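Local structure of response regulator aspartate phosphatase H (Bacillus subtilis, 3Q15) at residues A[353-356]-A[357-361]; A[367-370]-A[371-375]; A[345-349]-A[350-354]; A[279-282]-A[283-286]. The protein dephosphorylates the sporulation response regulator Spo0F and also acts on the competence regulator ComA, helping to separate competence and sporulation in time. All coordinates share one frame; numbering follows the deposited sequence.

Interaction 1. Residues A[353-356]-A[357-361]; sequences EQAA and AFYRK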
loop_
_atom_site.group_PDB
_atom_site.type_symbol
_atom_site.label_atom_id
_atom_site.label_comp_id
_atom_site.label_asym_id
_atom_site.label_seq_id
_atom_site.Cartn_x
_atom_site.Cartn_y
_atom_site.Cartn_z
ATOM N N GLU A 353 -9.878 -11.741 38.745
ATOM C CA GLU A 353 -10.936 -10.764 38.512
ATOM C C GLU A 353 -10.314 -9.449 38.061
ATOM O O GLU A 353 -10.743 -8.854 37.072
ATOM C CB GLU A 353 -11.788 -10.547 39.764
ATOM C CG GLU A 353 -12.945 -9.577 39.555
ATOM C CD GLU A 353 -13.935 -9.563 40.716
ATOM O OE1 GLU A 353 -13.667 -10.207 41.758
ATOM O OE2 GLU A 353 -14.988 -8.903 40.579
ATOM N N GLN A 354 -9.301 -9.003 38.795
ATOM C CA GLN A 354 -8.545 -7.820 38.412
ATOM C C GLN A 354 -7.915 -8.024 37.034
ATOM O O GLN A 354 -7.947 -7.134 36.188
ATOM C CB GLN A 354 -7.464 -7.507 39.451
ATOM C CG GLN A 354 -8.002 -7.032 40.798
ATOM C CD GLN A 354 -8.204 -8.163 41.796
ATOM O OE1 GLN A 354 -8.562 -9.283 41.427
ATOM N NE2 GLN A 354 -7.970 -7.872 43.071
ATOM N N ALA A 355 -7.353 -9.208 36.818
ATOM C CA ALA A 355 -6.731 -9.542 35.546
ATOM C C ALA A 355 -7.720 -9.387 34.398
ATOM O O ALA A 355 -7.455 -8.669 33.437
ATOM C CB ALA A 355 -6.173 -10.950 35.580
ATOM N N ALA A 356 -8.857 -10.065 34.500
ATOM C CA ALA A 356 -9.884 -10.000 33.466
ATOM C C ALA A 356 -10.266 -8.555 33.151
ATOM O O ALA A 356 -10.431 -8.187 31.987
ATOM C CB ALA A 356 -11.111 -10.803 33.881
ATOM N N ALA A 357 -10.402 -7.738 34.192
ATOM C CA ALA A 357 -10.724 -6.325 34.008
ATOM C C ALA A 357 -9.713 -5.625 33.097
ATOM O O ALA A 357 -10.090 -4.852 32.214
ATOM C CB ALA A 357 -10.812 -5.617 35.354
ATOM N N PHE A 358 -8.431 -5.897 33.313
ATOM C CA PHE A 358 -7.392 -5.275 32.504
ATOM C C PHE A 358 -7.336 -5.854 31.099
ATOM O O PHE A 358 -7.065 -5.133 30.146
ATOM C CB PHE A 358 -6.032 -5.342 33.202
ATOM C CG PHE A 358 -5.896 -4.361 34.327
ATOM C CD1 PHE A 358 -6.050 -4.765 35.637
ATOM C CD2 PHE A 358 -5.648 -3.024 34.066
ATOM C CE1 PHE A 358 -5.940 -3.858 36.670
ATOM C CE2 PHE A 358 -5.538 -2.112 35.096
ATOM C CZ PHE A 358 -5.685 -2.530 36.399
ATOM N N TYR A 359 -7.611 -7.147 30.970
ATOM C CA TYR A 359 -7.683 -7.770 29.653
ATOM C C TYR A 359 -8.767 -7.105 28.801
ATOM O O TYR A 359 -8.593 -6.919 27.598
ATOM C CB TYR A 359 -7.952 -9.273 29.774
ATOM C CG TYR A 359 -6.733 -10.113 30.100
ATOM C CD1 TYR A 359 -5.520 -9.878 29.471
ATOM C CD2 TYR A 359 -6.798 -11.137 31.038
ATOM C CE1 TYR A 359 -4.408 -10.638 29.759
ATOM C CE2 TYR A 359 -5.684 -11.905 31.336
ATOM C CZ TYR A 359 -4.494 -11.649 30.693
ATOM O OH TYR A 359 -3.380 -12.406 30.980
ATOM N N ARG A 360 -9.883 -6.743 29.427
ATOM C CA ARG A 360 -10.953 -6.049 28.716
ATOM C C ARG A 360 -10.513 -4.652 28.275
ATOM O O ARG A 360 -10.897 -4.178 27.205
ATOM C CB ARG A 360 -12.226 -5.963 29.567
ATOM C CG ARG A 360 -12.923 -7.300 29.806
ATOM C CD ARG A 360 -14.359 -7.127 30.341
ATOM N NE ARG A 360 -14.419 -6.344 31.574
ATOM C CZ ARG A 360 -14.222 -6.845 32.792
ATOM N NH1 ARG A 360 -13.954 -8.133 32.944
ATOM N NH2 ARG A 360 -14.291 -6.058 33.860
ATOM N N LYS A 361 -9.713 -3.995 29.109
ATOM C CA LYS A 361 -9.164 -2.691 28.769
ATOM C C LYS A 361 -8.199 -2.826 27.593
ATOM O O LYS A 361 -8.100 -1.936 26.745
ATOM C CB LYS A 361 -8.438 -2.073 29.966
ATOM C CG LYS A 361 -9.302 -1.854 31.200
ATOM C CD LYS A 361 -8.527 -1.116 32.283
ATOM C CE LYS A 361 -9.219 -1.215 33.635
ATOM N NZ LYS A 361 -10.597 -0.648 33.611
HETATM O O HOH W 1 -13.210 -8.421 35.816
#

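Interaction 2. Residues A[367-370]-A[371-375]; sequences EDIL and KGECL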
loop_
_atom_site.group_PDB
_atom_site.type_symbol
_atom_site.label_atom_id
_atom_site.label_comp_id
_atom_site.label_asym_id
_atom_site.label_seq_id
_atom_site.Cartn_x
_atom_site.Cartn_y
_atom_site.Cartn_z
ATOM N N GLU A 367 -9.253 -1.848 19.813
ATOM C CA GLU A 367 -10.310 -1.400 18.917
ATOM C C GLU A 367 -10.334 0.122 18.776
ATOM O O GLU A 367 -10.636 0.637 17.706
ATOM C CB GLU A 367 -11.680 -1.935 19.350
ATOM C CG GLU A 367 -11.841 -3.430 19.106
ATOM C CD GLU A 367 -13.291 -3.866 18.995
ATOM O OE1 GLU A 367 -13.544 -5.089 19.081
ATOM O OE2 GLU A 367 -14.174 -2.996 18.811
ATOM N N ASP A 368 -10.010 0.832 19.853
ATOM C CA ASP A 368 -9.978 2.289 19.819
ATOM C C ASP A 368 -8.845 2.794 18.932
ATOM O O ASP A 368 -8.977 3.819 18.261
ATOM C CB ASP A 368 -9.854 2.869 21.230
ATOM C CG ASP A 368 -11.122 2.689 22.048
ATOM O OD1 ASP A 368 -12.214 2.595 21.446
ATOM O OD2 ASP A 368 -11.026 2.646 23.293
ATOM N N ILE A 369 -7.736 2.063 18.920
ATOM C CA ILE A 369 -6.623 2.396 18.042
ATOM C C ILE A 369 -7.042 2.248 16.584
ATOM O O ILE A 369 -6.879 3.171 15.782
ATOM C CB ILE A 369 -5.399 1.498 18.327
ATOM C CG1 ILE A 369 -4.858 1.774 19.729
ATOM C CG2 ILE A 369 -4.299 1.728 17.290
ATOM C CD1 ILE A 369 -3.648 0.935 20.088
ATOM N N LEU A 370 -7.595 1.088 16.249
ATOM C CA LEU A 370 -8.062 0.825 14.893
ATOM C C LEU A 370 -9.058 1.875 14.405
ATOM O O LEU A 370 -8.955 2.346 13.277
ATOM C CB LEU A 370 -8.680 -0.570 14.802
ATOM C CG LEU A 370 -7.664 -1.713 14.715
ATOM C CD1 LEU A 370 -8.341 -3.065 14.856
ATOM C CD2 LEU A 370 -6.882 -1.625 13.408
ATOM N N LYS A 371 -10.020 2.244 15.252
ATOM C CA LYS A 371 -11.028 3.229 14.863
ATOM C C LYS A 371 -10.394 4.584 14.555
ATOM O O LYS A 371 -10.823 5.295 13.645
ATOM C CB LYS A 371 -12.104 3.383 15.948
ATOM C CG LYS A 371 -12.984 2.161 16.139
ATOM C CD LYS A 371 -14.203 2.509 16.976
ATOM C CE LYS A 371 -15.222 1.382 16.986
ATOM N NZ LYS A 371 -16.444 1.749 17.759
ATOM N N GLY A 372 -9.370 4.940 15.320
ATOM C CA GLY A 372 -8.688 6.203 15.114
ATOM C C GLY A 372 -7.855 6.235 13.847
ATOM O O GLY A 372 -7.409 7.299 13.423
ATOM N N GLU A 373 -7.644 5.068 13.242
ATOM C CA GLU A 373 -6.833 4.962 12.031
ATOM C C GLU A 373 -7.664 5.232 10.779
ATOM O O GLU A 373 -7.118 5.465 9.706
ATOM C CB GLU A 373 -6.198 3.568 11.920
ATOM C CG GLU A 373 -5.286 3.169 13.072
ATOM C CD GLU A 373 -4.684 1.771 12.891
ATOM O OE1 GLU A 373 -4.157 1.214 13.878
ATOM O OE2 GLU A 373 -4.733 1.228 11.762
ATOM N N CYS A 374 -8.985 5.187 10.919
ATOM C CA CYS A 374 -9.881 5.371 9.783
ATOM C C CYS A 374 -10.890 6.478 10.062
ATOM O O CYS A 374 -11.910 6.251 10.720
ATOM C CB CYS A 374 -10.610 4.066 9.479
ATOM S SG CYS A 374 -11.767 4.143 8.099
ATOM N N LEU A 375 -10.604 7.675 9.561
ATOM C CA LEU A 375 -11.456 8.825 9.826
ATOM C C LEU A 375 -12.272 9.243 8.607
ATOM O O LEU A 375 -13.192 10.048 8.726
ATOM C CB LEU A 375 -10.628 10.007 10.334
ATOM C CG LEU A 375 -9.827 9.747 11.612
ATOM C CD1 LEU A 375 -9.026 10.979 12.006
ATOM C CD2 LEU A 375 -10.746 9.311 12.747
#

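Interaction 3. Residues A[345-349]-A[350-354]; sequences VFESS and CHFEQ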
loop_
_atom_site.group_PDB
_atom_site.type_symbol
_atom_site.label_atom_id
_atom_site.label_comp_id
_atom_site.label_asym_id
_atom_site.label_seq_id
_atom_site.Cartn_x
_atom_site.Cartn_y
_atom_site.Cartn_z
ATOM N N VAL A 345 0.655 -8.926 36.106
ATOM C CA VAL A 345 0.966 -8.771 37.521
ATOM C C VAL A 345 -0.125 -9.387 38.396
ATOM O O VAL A 345 0.169 -10.127 39.333
ATOM C CB VAL A 345 1.172 -7.292 37.903
ATOM C CG1 VAL A 345 1.316 -7.139 39.417
ATOM C CG2 VAL A 345 2.387 -6.723 37.184
ATOM N N PHE A 346 -1.385 -9.093 38.092
ATOM C CA PHE A 346 -2.479 -9.640 38.891
ATOM C C PHE A 346 -2.614 -11.155 38.742
ATOM O O PHE A 346 -2.871 -11.858 39.721
ATOM C CB PHE A 346 -3.802 -8.931 38.595
ATOM C CG PHE A 346 -3.908 -7.568 39.218
ATOM C CD1 PHE A 346 -4.079 -7.426 40.586
ATOM C CD2 PHE A 346 -3.841 -6.425 38.435
ATOM C CE1 PHE A 346 -4.176 -6.169 41.160
ATOM C CE2 PHE A 346 -3.939 -5.167 39.002
ATOM C CZ PHE A 346 -4.108 -5.038 40.363
ATOM N N GLU A 347 -2.435 -11.660 37.526
ATOM C CA GLU A 347 -2.439 -13.103 37.313
ATOM C C GLU A 347 -1.406 -13.799 38.194
ATOM O O GLU A 347 -1.652 -14.891 38.704
ATOM C CB GLU A 347 -2.164 -13.446 35.848
ATOM C CG GLU A 347 -3.383 -13.435 34.948
ATOM C CD GLU A 347 -3.073 -13.971 33.564
ATOM O OE1 GLU A 347 -4.015 -14.183 32.775
ATOM O OE2 GLU A 347 -1.878 -14.184 33.267
ATOM N N SER A 348 -0.248 -13.167 38.362
ATOM C CA SER A 348 0.851 -13.774 39.104
ATOM C C SER A 348 0.470 -14.039 40.558
ATOM O O SER A 348 1.025 -14.933 41.198
ATOM C CB SER A 348 2.109 -12.900 39.032
ATOM O OG SER A 348 2.033 -11.806 39.933
ATOM N N SER A 349 -0.474 -13.256 41.072
ATOM C CA SER A 349 -0.969 -13.429 42.434
ATOM C C SER A 349 -2.340 -14.099 42.424
ATOM O O SER A 349 -3.058 -14.085 43.423
ATOM C CB SER A 349 -1.054 -12.081 43.151
ATOM O OG SER A 349 -2.121 -11.304 42.633
ATOM N N CYS A 350 -2.697 -14.678 41.284
ATOM C CA CYS A 350 -3.972 -15.375 41.133
ATOM C C CYS A 350 -5.182 -14.467 41.360
ATOM O O CYS A 350 -6.274 -14.941 41.671
ATOM C CB CYS A 350 -4.034 -16.601 42.052
ATOM S SG CYS A 350 -2.869 -17.919 41.608
ATOM N N HIS A 351 -4.981 -13.163 41.201
ATOM C CA HIS A 351 -6.086 -12.212 41.253
ATOM C C HIS A 351 -6.684 -12.043 39.855
ATOM O O HIS A 351 -6.415 -11.060 39.158
ATOM C CB HIS A 351 -5.615 -10.875 41.823
ATOM C CG HIS A 351 -5.398 -10.900 43.302
ATOM N ND1 HIS A 351 -4.623 -11.857 43.926
ATOM C CD2 HIS A 351 -5.864 -10.097 44.287
ATOM C CE1 HIS A 351 -4.618 -11.638 45.228
ATOM N NE2 HIS A 351 -5.365 -10.575 45.474
ATOM N N PHE A 352 -7.498 -13.017 39.456
ATOM C CA PHE A 352 -7.973 -13.114 38.078
ATOM C C PHE A 352 -9.108 -12.151 37.740
ATOM O O PHE A 352 -9.292 -11.795 36.576
ATOM C CB PHE A 352 -8.380 -14.554 37.747
ATOM C CG PHE A 352 -7.279 -15.556 37.948
ATOM C CD1 PHE A 352 -6.201 -15.601 37.080
ATOM C CD2 PHE A 352 -7.323 -16.455 39.001
ATOM C CE1 PHE A 352 -5.187 -16.516 37.256
ATOM C CE2 PHE A 352 -6.310 -17.377 39.183
ATOM C CZ PHE A 352 -5.241 -17.407 38.308
ATOM N N GLU A 353 -9.878 -11.741 38.745
ATOM C CA GLU A 353 -10.936 -10.764 38.512
ATOM C C GLU A 353 -10.314 -9.449 38.061
ATOM O O GLU A 353 -10.743 -8.854 37.072
ATOM C CB GLU A 353 -11.788 -10.547 39.764
ATOM C CG GLU A 353 -12.945 -9.577 39.555
ATOM C CD GLU A 353 -13.935 -9.563 40.716
ATOM O OE1 GLU A 353 -13.667 -10.207 41.758
ATOM O OE2 GLU A 353 -14.988 -8.903 40.579
ATOM N N GLN A 354 -9.301 -9.003 38.795
ATOM C CA GLN A 354 -8.545 -7.820 38.412
ATOM C C GLN A 354 -7.915 -8.024 37.034
ATOM O O GLN A 354 -7.947 -7.134 36.188
ATOM C CB GLN A 354 -7.464 -7.507 39.451
ATOM C CG GLN A 354 -8.002 -7.032 40.798
ATOM C CD GLN A 354 -8.204 -8.163 41.796
ATOM O OE1 GLN A 354 -8.562 -9.283 41.427
ATOM N NE2 GLN A 354 -7.970 -7.872 43.071
#

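Interaction 4. Residues A[279-282]-A[283-286]; sequences KAFQ and FIEE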
loop_
_atom_site.group_PDB
_atom_site.type_symbol
_atom_site.label_atom_id
_atom_site.label_comp_id
_atom_site.label_asym_id
_atom_site.label_seq_id
_atom_site.Cartn_x
_atom_site.Cartn_y
_atom_site.Cartn_z
ATOM N N LYS A 279 15.944 -3.490 41.942
ATOM C CA LYS A 279 16.950 -2.913 41.065
ATOM C C LYS A 279 16.288 -1.948 40.090
ATOM O O LYS A 279 16.835 -0.892 39.780
ATOM C CB LYS A 279 17.690 -4.013 40.304
ATOM C CG LYS A 279 18.787 -3.504 39.382
ATOM C CD LYS A 279 19.502 -4.657 38.686
ATOM C CE LYS A 279 20.570 -4.156 37.722
ATOM N NZ LYS A 279 21.217 -5.276 36.979
ATOM N N ALA A 280 15.102 -2.315 39.616
ATOM C CA ALA A 280 14.364 -1.476 38.676
ATOM C C ALA A 280 13.995 -0.131 39.289
ATOM O O ALA A 280 14.169 0.911 38.658
ATOM C CB ALA A 280 13.117 -2.192 38.186
ATOM N N PHE A 281 13.486 -0.155 40.517
ATOM C CA PHE A 281 13.022 1.065 41.168
ATOM C C PHE A 281 14.113 2.126 41.203
ATOM O O PHE A 281 13.831 3.324 41.165
ATOM C CB PHE A 281 12.508 0.776 42.581
ATOM C CG PHE A 281 11.117 0.209 42.612
ATOM C CD1 PHE A 281 10.546 -0.327 41.471
ATOM C CD2 PHE A 281 10.375 0.229 43.779
ATOM C CE1 PHE A 281 9.268 -0.843 41.495
ATOM C CE2 PHE A 281 9.093 -0.286 43.807
ATOM C CZ PHE A 281 8.540 -0.822 42.663
ATOM N N GLN A 282 15.359 1.678 41.269
ATOM C CA GLN A 282 16.493 2.589 41.259
ATOM C C GLN A 282 16.546 3.387 39.961
ATOM O O GLN A 282 16.710 4.607 39.979
ATOM C CB GLN A 282 17.797 1.814 41.442
ATOM C CG GLN A 282 19.036 2.597 41.044
ATOM C CD GLN A 282 20.280 1.734 41.012
ATOM O OE1 GLN A 282 21.047 1.768 40.048
ATOM N NE2 GLN A 282 20.489 0.956 42.070
ATOM N N PHE A 283 16.412 2.696 38.835
ATOM C CA PHE A 283 16.502 3.353 37.538
ATOM C C PHE A 283 15.227 4.127 37.222
ATOM O O PHE A 283 15.253 5.088 36.455
ATOM C CB PHE A 283 16.831 2.343 36.429
ATOM C CG PHE A 283 18.164 1.660 36.605
ATOM C CD1 PHE A 283 19.345 2.375 36.482
ATOM C CD2 PHE A 283 18.235 0.305 36.895
ATOM C CE1 PHE A 283 20.573 1.755 36.646
ATOM C CE2 PHE A 283 19.460 -0.323 37.058
ATOM C CZ PHE A 283 20.631 0.403 36.933
ATOM N N ILE A 284 14.116 3.712 37.822
ATOM C CA ILE A 284 12.863 4.442 37.684
ATOM C C ILE A 284 12.965 5.822 38.325
ATOM O O ILE A 284 12.623 6.829 37.707
ATOM C CB ILE A 284 11.692 3.690 38.334
ATOM C CG1 ILE A 284 11.430 2.377 37.598
ATOM C CG2 ILE A 284 10.447 4.561 38.333
ATOM C CD1 ILE A 284 10.392 1.510 38.270
ATOM N N GLU A 285 13.435 5.865 39.567
ATOM C CA GLU A 285 13.616 7.135 40.257
ATOM C C GLU A 285 14.653 7.988 39.537
ATOM O O GLU A 285 14.551 9.213 39.513
ATOM C CB GLU A 285 14.030 6.918 41.716
ATOM C CG GLU A 285 12.940 6.323 42.595
ATOM C CD GLU A 285 13.336 6.272 44.061
ATOM O OE1 GLU A 285 12.435 6.146 44.919
ATOM O OE2 GLU A 285 14.548 6.357 44.357
ATOM N N GLU A 286 15.650 7.334 38.950
ATOM C CA GLU A 286 16.696 8.042 38.225
ATOM C C GLU A 286 16.131 8.709 36.977
ATOM O O GLU A 286 16.476 9.847 36.664
ATOM C CB GLU A 286 17.836 7.090 37.848
ATOM C CG GLU A 286 18.973 7.756 37.085
ATOM C CD GLU A 286 20.114 6.799 36.766
ATOM O OE1 GLU A 286 20.816 7.035 35.761
ATOM O OE2 GLU A 286 20.316 5.819 37.515
#

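Interaction 1. Residues A[353-356]-A[357-361]
Arg360 folds back over Ala356, one turn earlier on the same helix, and this pair shows how side chains four residues apart share a helical surface. The arginine chain bends at chi3 (-57°), which lays its guanidinium over the backbone: the Ala356 carbonyl oxygen lies over one face, and NH1 comes within 4.0 Å of Ala356 CB. In the plane of the same group sits a water, which accepts from Arg360 NH1 at 3.0 Å and donates to Glu353 O at 2.8 Å, bridging the two. NH1 also forms a salt bridge to Glu347 of the second subunit. The Tyr359 ring leans back obliquely toward Ala355, its CE2 4.4 Å from Ala355 CB, while its hydroxyl bonds Glu347 of its own chain. Phe358 takes another direction. With CG beside its backbone N (chi1 -75°), the ring tips back so that CD1 lies 3.1 Å from Gln354 O, and its side chain also packs on Ala342, Ile319 and Leu323. Were Phe358 replaced by alanine, a gap would probably open where helix 352-372 meets helices 332-348 and 316-328. Beneath these side chains run regular i to i+4 bonds, such as Tyr359 N to Ala355 O at 2.9 Å. Small alanines on a helix whose larger side chains reach both neighbouring helices and another subunit are consistent with a tetratricopeptide-repeat helical hairpin, and both segments lie within the predicted sixth repeat.

Interaction 2. Residues A[367-370]-A[371-375]
Glu373 turns back over Ile369 and Leu370 where helix 352-372, the last helix of the tetratricopeptide-repeat (TPR) domain, gives way to the C-terminal tail. Backbone hydrogen bonds record the change. Lys371 N still reaches Glu367 O at 3.0 Å in the i to i+4 pattern, and Gly372 N reaches Asp368 O at 3.2 Å. Glu373 N instead bonds to Leu370 O, three residues back, at 3.0 Å; the donor stands well above that carbonyl plane, and the C=O...N angle is only 113°, as expected of a tightening final turn.

Van der Waals contacts of methylenes and methyls with oxygens come next. Glu373 keeps CG beside its backbone N (chi1 -59°) and runs extended from there, so its methylenes press on the carbonyls of the last turn: CG lies 3.1 Å from Ile369 O. The Glu373 side chain slants across those of Ile369 and Leu370, with OE2 3.9 Å from Leu370 CD2. Lys371 likewise lays its CG 3.2 Å from Glu367 O before its extended chain leads off. Phe195 of the second subunit packs on Lys371, Glu373 and Cys374.

Polar and charged bonds are the third kind. Glu373 OE1 forms a salt bridge with Lys155 of the same chain, and OE2 bonds a glycerol, probably from the crystallisation liquor. Cutting Glu373 back to an alanine is likely to cost Lys155 its carboxylate mate and remove the group lying against Ile369 CG2 and Leu370 CD2. On the Ile369 side, the carboxylate touches a methyl branch, with OE1 3.5 Å from CG2.

Interaction 3. Residues A[345-349]-A[350-354]
Phe346 and Gln354 meet across a Schellman motif that closes helix 332-348 before helix 352-372 starts, a turn within the predicted sixth tetratricopeptide repeat and consistent with a TPR helical hairpin. Cys350, with positive phi (61°), is its C-prime residue: His351 N bonds Phe346 O, and Cys350 N bonds Glu347 O at 2.8 Å.

The tight part lies inside the turn. Gln354 sets its CB over one face of the Phe346 ring in a CH-pi contact, 3.7 Å from the ring centroid, and its chain then bends at chi2, with amide and ring planes 22° apart. Val314 packs against the same phenylalanine. Phe346 O is gripped by three donors, Ser349 N and OG as well as His351 N. Nearby, Glu347 CG approaches the Phe352 ring, 4.1 Å from CD1.

Ser349, Cys350 and His351 form the looser, exposed side. His351, the N-cap residue, is nevertheless pinned: the Ser349 carbonyl oxygen lies in the plane of the imidazole and accepts from His351 ND1 at 2.8 Å, with an N-H...O angle of 153°.

Interaction 4. Residues A[279-282]-A[283-286]
Gln282 and Phe283 lie side by side on helix 277-290, within the predicted fifth tetratricopeptide repeat, and the amide of one meets the ring of the other. Gln282 OE1 sits 3.3 Å above the plane of the Phe283 ring, displaced toward the rim, where it comes within 3.4 Å of CZ. Amide and ring planes are turned 55° apart. The glutamine gets there because its CG points opposite the backbone N (chi1 163°) and the chain runs on extended, alongside the phenylalanine.

Also round the ring, Lys279 crosses obliquely, its CG 4.0 Å from Phe283 CE2, with CE equally near the same ring carbon. Two methylenes of the straight lysine chain thus converge on one atom of the ring. A separate apolar pair forms on another part of the helix surface: Phe281 and Ile284 point the same way.

The second shell is the helix backbone. Glu285 N reaches Phe281 O at 3.0 Å in a nearly straight bond (170°), and Glu286 N bonds Gln282 O. Ala280 O takes Ile284 N, plus a weak bond from Phe283 N.

Farther out, neighbouring helices position these groups. Ser268 of helix 260-273 and Arg253 of helix 238-255 touch Phe283, and Arg253 also forms a salt bridge with Glu286. From helix 299-310, Phe303 and Leu306 pack on Ile284, the residue whose CD1 lies 3.7 Å from Phe281 CD1.

Overall arrangement
From the N terminus, interaction 4 comes first, within helix 277-290, where its side chains pack on helices 238-255, 260-273 and 299-310. Interaction 3 follows and closes the one interhelical turn of the set, between helices 332-348 and 352-372. Interaction 1 begins where it ends: the two share Glu353 and Gln354, and Phe358 of interaction 1 packs on Phe346 of interaction 3. Interaction 2 is next in series, ending the same helix, its centre about 22 Å from that of interaction 1. None nests inside or crosses another. Interactions 1, 2 and 3 all touch the second subunit, whereas no other chain of the assembly touches interaction 4.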